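Type IV pilus biogenesis protein PilB (Streptococcus sanguinis, PDB 7B7P) is a minor type IV pilin that carries a von Willebrand factor A-like domain with a metal-dependent adhesion site and takes a direct part in adhesion. Local coordinates at residues A30-L36 with A148-D154; L48-Y54 with N66-N70. One frame throughout, in Å; residues are numbered along the deposited sequence.

Contact 1. Residues A30-L36 with A148-D154; sequences ATSIFIL and AIAYRTD
An antiparallel strand pair in the six-stranded mixed sheet of the pilin part joins Ser32-Leu36 to Ala148-Arg152; the axes of the two short strand segments come within 4.7 Å, their N-to-C directions 157° apart. Phe34 and Ala150 form a hydrogen-bonded pair: Phe34 N gives to Ala150 O at 2.8 Å, and Ala150 N returns a bond to Phe34 O. At the far end Leu36 N gives to Ala148 O at 2.9 Å, whereas the return bond from Ala148 N to Leu36 O is weak.

The ladder begins in a classic beta bulge, since Thr31 and Ser32 both face Arg152. Arg152 O is gripped twice by Thr31, by the amide N at 2.7 Å in the carbonyl plane and by OG1 at 3.2 Å from well above it. The small chi1 of Thr31, 42°, sets OG1 between its own N and carbonyl carbon, turned to that oxygen. Arg152 N completes the bulge with a longer bond, 3.3 Å, to Ser32 O.

On the sheet face of Ile33, Ile35, Ile149 and Tyr151, Ile33 CD1 meets Tyr151 CB at 3.8 Å, while its CG2 meets Ile149 CG2 as the two isoleucines cross obliquely. Phe95 of strand 92-101 packs on Ile35 and Ile149. On the other face Leu36 CD1 lies 3.7 Å from Ala150 CB, and the Phe34 ring stacks on Phe137 and meets Trp52 edge-to-face. The phenol of Tyr151 leads away from strand 32-36 toward strand 53-57, where Tyr151 touches Ser53 and Ile55.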
loop_
_atom_site.group_PDB
_atom_site.type_symbol
_atom_site.label_atom_id
_atom_site.label_comp_id
_atom_site.label_asym_id
_atom_site.label_seq_id
_atom_site.Cartn_x
_atom_site.Cartn_y
_atom_site.Cartn_z
ATOM N N ALA A 30 8.448 -9.439 -22.248
ATOM C CA ALA A 30 8.250 -9.645 -20.818
ATOM C C ALA A 30 6.944 -9.017 -20.353
ATOM O O ALA A 30 6.585 -7.909 -20.760
ATOM C CB ALA A 30 9.417 -9.070 -20.021
ATOM N N THR A 31 6.226 -9.742 -19.504
ATOM C CA THR A 31 4.993 -9.210 -18.949
ATOM C C THR A 31 5.196 -8.539 -17.593
ATOM O O THR A 31 4.261 -7.917 -17.086
ATOM C CB THR A 31 3.936 -10.321 -18.862
ATOM O OG1 THR A 31 4.543 -11.529 -18.387
ATOM C CG2 THR A 31 3.328 -10.576 -20.245
ATOM N N SER A 32 6.394 -8.625 -17.012
ATOM C CA SER A 32 6.764 -7.798 -15.867
ATOM C C SER A 32 8.282 -7.673 -15.834
ATOM O O SER A 32 8.997 -8.625 -16.151
ATOM C CB SER A 32 6.246 -8.375 -14.542
ATOM O OG SER A 32 6.856 -9.619 -14.256
ATOM N N ILE A 33 8.764 -6.495 -15.462
ATOM C CA ILE A 33 10.181 -6.159 -15.509
ATOM C C ILE A 33 10.575 -5.575 -14.169
ATOM O O ILE A 33 9.882 -4.695 -13.648
ATOM C CB ILE A 33 10.513 -5.129 -16.614
ATOM C CG1 ILE A 33 10.105 -5.628 -17.990
ATOM C CG2 ILE A 33 12.004 -4.779 -16.579
ATOM C CD1 ILE A 33 11.118 -6.538 -18.581
ATOM N N PHE A 34 11.713 -6.021 -13.646
ATOM C CA PHE A 34 12.343 -5.415 -12.482
ATOM C C PHE A 34 13.757 -5.018 -12.870
ATOM O O PHE A 34 14.529 -5.861 -13.331
ATOM C CB PHE A 34 12.367 -6.383 -11.287
ATOM C CG PHE A 34 11.019 -6.597 -10.653
ATOM C CD1 PHE A 34 10.118 -7.495 -11.203
ATOM C CD2 PHE A 34 10.648 -5.892 -9.514
ATOM C CE1 PHE A 34 8.866 -7.686 -10.632
ATOM C CE2 PHE A 34 9.399 -6.081 -8.933
ATOM C CZ PHE A 34 8.512 -6.978 -9.493
ATOM N N ILE A 35 14.097 -3.745 -12.685
ATOM C CA ILE A 35 15.489 -3.317 -12.791
ATOM C C ILE A 35 16.173 -3.560 -11.450
ATOM O O ILE A 35 15.651 -3.179 -10.393
ATOM C CB ILE A 35 15.582 -1.842 -13.208
ATOM C CG1 ILE A 35 14.914 -1.623 -14.564
ATOM C CG2 ILE A 35 17.029 -1.415 -13.314
ATOM C CD1 ILE A 35 15.387 -0.360 -15.249
ATOM N N LEU A 36 17.350 -4.185 -11.488
ATOM C CA LEU A 36 18.059 -4.603 -10.285
ATOM C C LEU A 36 19.432 -3.950 -10.198
ATOM O O LEU A 36 20.114 -3.783 -11.211
ATOM C CB LEU A 36 18.221 -6.118 -10.264
ATOM C CG LEU A 36 16.954 -6.898 -10.607
ATOM C CD1 LEU A 36 17.254 -8.376 -10.530
ATOM C CD2 LEU A 36 15.807 -6.537 -9.670
ATOM N N ALA A 148 21.264 -4.789 -14.304
ATOM C CA ALA A 148 20.686 -6.086 -14.611
ATOM C C ALA A 148 19.173 -5.968 -14.562
ATOM O O ALA A 148 18.628 -5.008 -14.013
ATOM C CB ALA A 148 21.169 -7.158 -13.634
ATOM N N ILE A 149 18.508 -6.961 -15.136
ATOM C CA ILE A 149 17.056 -7.003 -15.231
ATOM C C ILE A 149 16.590 -8.402 -14.851
ATOM O O ILE A 149 17.276 -9.397 -15.104
ATOM C CB ILE A 149 16.546 -6.634 -16.662
ATOM C CG1 ILE A 149 16.359 -5.123 -16.844
ATOM C CG2 ILE A 149 15.272 -7.363 -17.013
ATOM C CD1 ILE A 149 16.232 -4.689 -18.309
ATOM N N ALA A 150 15.414 -8.469 -14.230
ATOM C CA ALA A 150 14.703 -9.715 -13.992
ATOM C C ALA A 150 13.310 -9.597 -14.586
ATOM O O ALA A 150 12.676 -8.544 -14.484
ATOM C CB ALA A 150 14.621 -10.022 -12.503
ATOM N N TYR A 151 12.831 -10.672 -15.208
ATOM C CA TYR A 151 11.603 -10.572 -15.979
ATOM C C TYR A 151 10.892 -11.912 -16.038
ATOM O O TYR A 151 11.482 -12.968 -15.807
ATOM C CB TYR A 151 11.879 -10.101 -17.406
ATOM C CG TYR A 151 12.625 -11.122 -18.236
ATOM C CD1 TYR A 151 13.995 -11.290 -18.085
ATOM C CD2 TYR A 151 11.963 -11.916 -19.174
ATOM C CE1 TYR A 151 14.691 -12.212 -18.840
ATOM C CE2 TYR A 151 12.657 -12.856 -19.942
ATOM C CZ TYR A 151 14.024 -12.996 -19.762
ATOM O OH TYR A 151 14.747 -13.910 -20.494
ATOM N N ARG A 152 9.617 -11.848 -16.395
ATOM C CA ARG A 152 8.834 -13.021 -16.732
ATOM C C ARG A 152 8.065 -12.751 -18.016
ATOM O O ARG A 152 7.788 -11.603 -18.370
ATOM C CB ARG A 152 7.857 -13.402 -15.608
ATOM C CG ARG A 152 8.530 -14.039 -14.405
ATOM C CD ARG A 152 7.533 -14.297 -13.284
ATOM N NE ARG A 152 6.530 -15.284 -13.664
ATOM C CZ ARG A 152 6.736 -16.596 -13.653
ATOM N NH1 ARG A 152 7.911 -17.088 -13.284
ATOM N NH2 ARG A 152 5.765 -17.416 -14.015
ATOM N N THR A 153 7.713 -13.834 -18.707
ATOM C CA THR A 153 6.942 -13.763 -19.939
ATOM C C THR A 153 5.517 -14.276 -19.783
ATOM O O THR A 153 4.717 -14.137 -20.717
ATOM C CB THR A 153 7.658 -14.551 -21.043
ATOM O OG1 THR A 153 8.243 -15.733 -20.480
ATOM C CG2 THR A 153 8.762 -13.704 -21.647
ATOM N N ASP A 154 5.184 -14.850 -18.633
ATOM C CA ASP A 154 3.872 -15.368 -18.280
ATOM C C ASP A 154 3.586 -14.944 -16.842
ATOM O O ASP A 154 4.525 -14.773 -16.056
ATOM C CB ASP A 154 3.828 -16.901 -18.409
ATOM C CG ASP A 154 5.124 -17.572 -17.926
ATOM O OD1 ASP A 154 6.181 -16.895 -17.862
ATOM O OD2 ASP A 154 5.093 -18.785 -17.628
#

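Contact 2. Residues L48-Y54 with N66-N70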
loop_
_atom_site.group_PDB
_atom_site.type_symbol
_atom_site.label_atom_id
_atom_site.label_comp_id
_atom_site.label_asym_id
_atom_site.label_seq_id
_atom_site.Cartn_x
_atom_site.Cartn_y
_atom_site.Cartn_z
ATOM N N LEU A 48 19.978 -15.771 -7.429
ATOM C CA LEU A 48 18.843 -15.690 -8.334
ATOM C C LEU A 48 17.595 -16.247 -7.659
ATOM O O LEU A 48 17.594 -17.374 -7.156
ATOM C CB LEU A 48 19.146 -16.440 -9.634
ATOM C CG LEU A 48 19.707 -15.644 -10.824
ATOM C CD1 LEU A 48 20.759 -14.637 -10.370
ATOM C CD2 LEU A 48 20.276 -16.568 -11.898
ATOM N N THR A 49 16.550 -15.427 -7.625
ATOM C CA THR A 49 15.256 -15.819 -7.092
ATOM C C THR A 49 14.537 -16.694 -8.111
ATOM O O THR A 49 14.494 -16.362 -9.299
ATOM C CB THR A 49 14.437 -14.572 -6.777
ATOM O OG1 THR A 49 15.238 -13.671 -6.006
ATOM C CG2 THR A 49 13.185 -14.928 -6.012
ATOM N N ARG A 50 13.981 -17.811 -7.651
ATOM C CA ARG A 50 13.455 -18.805 -8.577
ATOM C C ARG A 50 12.216 -18.287 -9.299
ATOM O O ARG A 50 11.445 -17.492 -8.760
ATOM C CB ARG A 50 13.110 -20.103 -7.844
ATOM C CG ARG A 50 14.053 -20.504 -6.715
ATOM C CD ARG A 50 13.264 -21.233 -5.634
ATOM N NE ARG A 50 12.515 -22.345 -6.219
ATOM C CZ ARG A 50 12.962 -23.594 -6.307
ATOM N NH1 ARG A 50 14.161 -23.908 -5.828
ATOM N NH2 ARG A 50 12.204 -24.528 -6.869
ATOM N N GLU A 51 12.027 -18.779 -10.528
ATOM C CA GLU A 51 10.939 -18.461 -11.460
ATOM C C GLU A 51 11.050 -17.062 -12.063
ATOM O O GLU A 51 10.122 -16.608 -12.756
ATOM C CB GLU A 51 9.555 -18.663 -10.829
ATOM C CG GLU A 51 9.442 -19.955 -10.026
ATOM C CD GLU A 51 8.164 -20.048 -9.214
ATOM O OE1 GLU A 51 7.913 -21.130 -8.632
ATOM O OE2 GLU A 51 7.409 -19.052 -9.166
ATOM N N TRP A 52 12.169 -16.379 -11.849
ATOM C CA TRP A 52 12.478 -15.132 -12.531
ATOM C C TRP A 52 13.659 -15.355 -13.467
ATOM O O TRP A 52 14.692 -15.896 -13.056
ATOM C CB TRP A 52 12.783 -14.023 -11.522
ATOM C CG TRP A 52 11.554 -13.604 -10.801
ATOM C CD1 TRP A 52 11.136 -14.039 -9.581
ATOM C CD2 TRP A 52 10.548 -12.693 -11.273
ATOM N NE1 TRP A 52 9.939 -13.447 -9.256
ATOM C CE2 TRP A 52 9.556 -12.619 -10.279
ATOM C CE3 TRP A 52 10.400 -11.926 -12.433
ATOM C CZ2 TRP A 52 8.429 -11.809 -10.406
ATOM C CZ3 TRP A 52 9.279 -11.119 -12.559
ATOM C CH2 TRP A 52 8.309 -11.067 -11.551
ATOM N N SER A 53 13.491 -14.958 -14.724
ATOM C CA SER A 53 14.580 -14.943 -15.690
ATOM C C SER A 53 15.333 -13.617 -15.602
ATOM O O SER A 53 14.775 -12.593 -15.206
ATOM C CB SER A 53 14.036 -15.165 -17.095
ATOM O OG SER A 53 12.965 -16.087 -17.054
ATOM N N TYR A 54 16.618 -13.649 -15.952
ATOM C CA TYR A 54 17.502 -12.512 -15.735
ATOM C C TYR A 54 18.329 -12.212 -16.980
ATOM O O TYR A 54 18.629 -13.102 -17.777
ATOM C CB TYR A 54 18.462 -12.752 -14.555
ATOM C CG TYR A 54 17.816 -12.819 -13.186
ATOM C CD1 TYR A 54 17.009 -13.894 -12.821
ATOM C CD2 TYR A 54 18.038 -11.825 -12.245
ATOM C CE1 TYR A 54 16.432 -13.962 -11.565
ATOM C CE2 TYR A 54 17.466 -11.887 -10.991
ATOM C CZ TYR A 54 16.664 -12.959 -10.656
ATOM O OH TYR A 54 16.089 -13.020 -9.409
ATOM N N ASN A 66 21.976 -14.288 -20.289
ATOM C CA ASN A 66 20.529 -14.405 -20.206
ATOM C C ASN A 66 20.226 -15.719 -19.490
ATOM O O ASN A 66 20.331 -16.790 -20.094
ATOM C CB ASN A 66 19.934 -14.363 -21.605
ATOM C CG ASN A 66 18.439 -14.505 -21.611
ATOM O OD1 ASN A 66 17.763 -14.126 -20.656
ATOM N ND2 ASN A 66 17.904 -15.037 -22.702
ATOM N N TYR A 67 19.872 -15.637 -18.205
ATOM C CA TYR A 67 19.502 -16.806 -17.405
ATOM C C TYR A 67 17.991 -16.966 -17.479
ATOM O O TYR A 67 17.249 -16.220 -16.837
ATOM C CB TYR A 67 19.958 -16.647 -15.960
ATOM C CG TYR A 67 21.385 -16.192 -15.796
ATOM C CD1 TYR A 67 21.724 -14.853 -15.920
ATOM C CD2 TYR A 67 22.397 -17.102 -15.510
ATOM C CE1 TYR A 67 23.026 -14.428 -15.769
ATOM C CE2 TYR A 67 23.705 -16.688 -15.353
ATOM C CZ TYR A 67 24.013 -15.346 -15.479
ATOM O OH TYR A 67 25.312 -14.912 -15.326
ATOM N N VAL A 68 17.527 -17.951 -18.258
ATOM C CA VAL A 68 16.104 -18.134 -18.544
ATOM C C VAL A 68 15.534 -19.216 -17.635
ATOM O O VAL A 68 16.194 -20.226 -17.360
ATOM C CB VAL A 68 15.876 -18.479 -20.029
ATOM C CG1 VAL A 68 14.389 -18.493 -20.351
ATOM C CG2 VAL A 68 16.610 -17.486 -20.919
ATOM N N TRP A 69 14.298 -19.010 -17.172
ATOM C CA TRP A 69 13.679 -19.925 -16.218
ATOM C C TRP A 69 13.227 -21.208 -16.905
ATOM O O TRP A 69 12.508 -21.169 -17.910
ATOM C CB TRP A 69 12.487 -19.272 -15.521
ATOM C CG TRP A 69 11.884 -20.167 -14.469
ATOM C CD1 TRP A 69 10.599 -20.644 -14.420
ATOM C CD2 TRP A 69 12.556 -20.708 -13.323
ATOM N NE1 TRP A 69 10.431 -21.440 -13.310
ATOM C CE2 TRP A 69 11.616 -21.497 -12.621
ATOM C CE3 TRP A 69 13.856 -20.591 -12.815
ATOM C CZ2 TRP A 69 11.938 -22.161 -11.440
ATOM C CZ3 TRP A 69 14.174 -21.254 -11.646
ATOM C CH2 TRP A 69 13.218 -22.028 -10.970
ATOM N N ASN A 70 13.623 -22.349 -16.328
ATOM C CA ASN A 70 13.365 -23.655 -16.926
ATOM C C ASN A 70 11.975 -24.179 -16.589
ATOM O O ASN A 70 11.234 -24.604 -17.483
ATOM C CB ASN A 70 14.417 -24.659 -16.461
ATOM C CG ASN A 70 14.776 -25.655 -17.534
ATOM O OD1 ASN A 70 13.899 -26.282 -18.141
ATOM N ND2 ASN A 70 16.071 -25.797 -17.794
#
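The base of the beta hairpin made by strands 53-57 and 64-67 is held by a pair of backbone bonds between Tyr54 and Tyr67, an antiparallel hydrogen-bonded pair. Tyr54 N gives to Tyr67 O at 2.8 Å, and Tyr67 N gives to Tyr54 O at 2.9 Å; the bond from Tyr67 N is the more bent of the two. Beyond this pair a side chain takes over from the backbone: Ser53 OG accepts from Trp69 N at 3.2 Å. Its chi1 of -37° carries OG beside its own N and anti to its carbonyl carbon, within range of that amide.

Apolar contacts gather round Tyr67. Leu48 CD2 approaches CG of its ring obliquely, the two side chains crossing at about a right angle, and Tyr54 CB lies against CD1 of the same ring. Leu48 also lays its CG over one face of the Tyr54 ring, offset toward the rim. The phenol of Tyr54 runs back along its own segment, where OH accepts from Thr49 N at 3.0 Å, so the start of the type II turn Thr49-Trp52 is tied to the strand that follows it.

The aromatic contact belongs to Trp69. With CG anti to its backbone N (chi1 -176°), the indole lies against that turn and offers one face to it. The Glu51 side chain runs alongside the indole, pointing the same way, with CG 3.6 Å from Trp69 CZ2, and Arg50 CB meets CH2 at the benzo end. The shortest approach to the face is a CH-pi contact: Glu51 CA stands 3.3 Å from the centroid of the five-membered ring of Trp69, only 11° off the ring normal.

From the N terminus, helix 9-27 leads into strand 32-36, the first half of contact 1. The chain then passes through the 48-54 turn and hairpin, where contact 2 closes a short loop, with 11 residues between its segments. It continues through further strands before 148-154 returns to close contact 1 across 111 residues, so contact 2 is nested inside that larger loop. The two meet because strands 148-152 and 53-57 are neighbours in one sheet: Tyr151 N lies 2.7 Å from Ser53 O, a probable hydrogen bond, and Trp52 CZ3 packs 3.3 Å from Ser32 OG. Together they tie the strand after the N-terminal helix to the hairpin, through 148-152 between them.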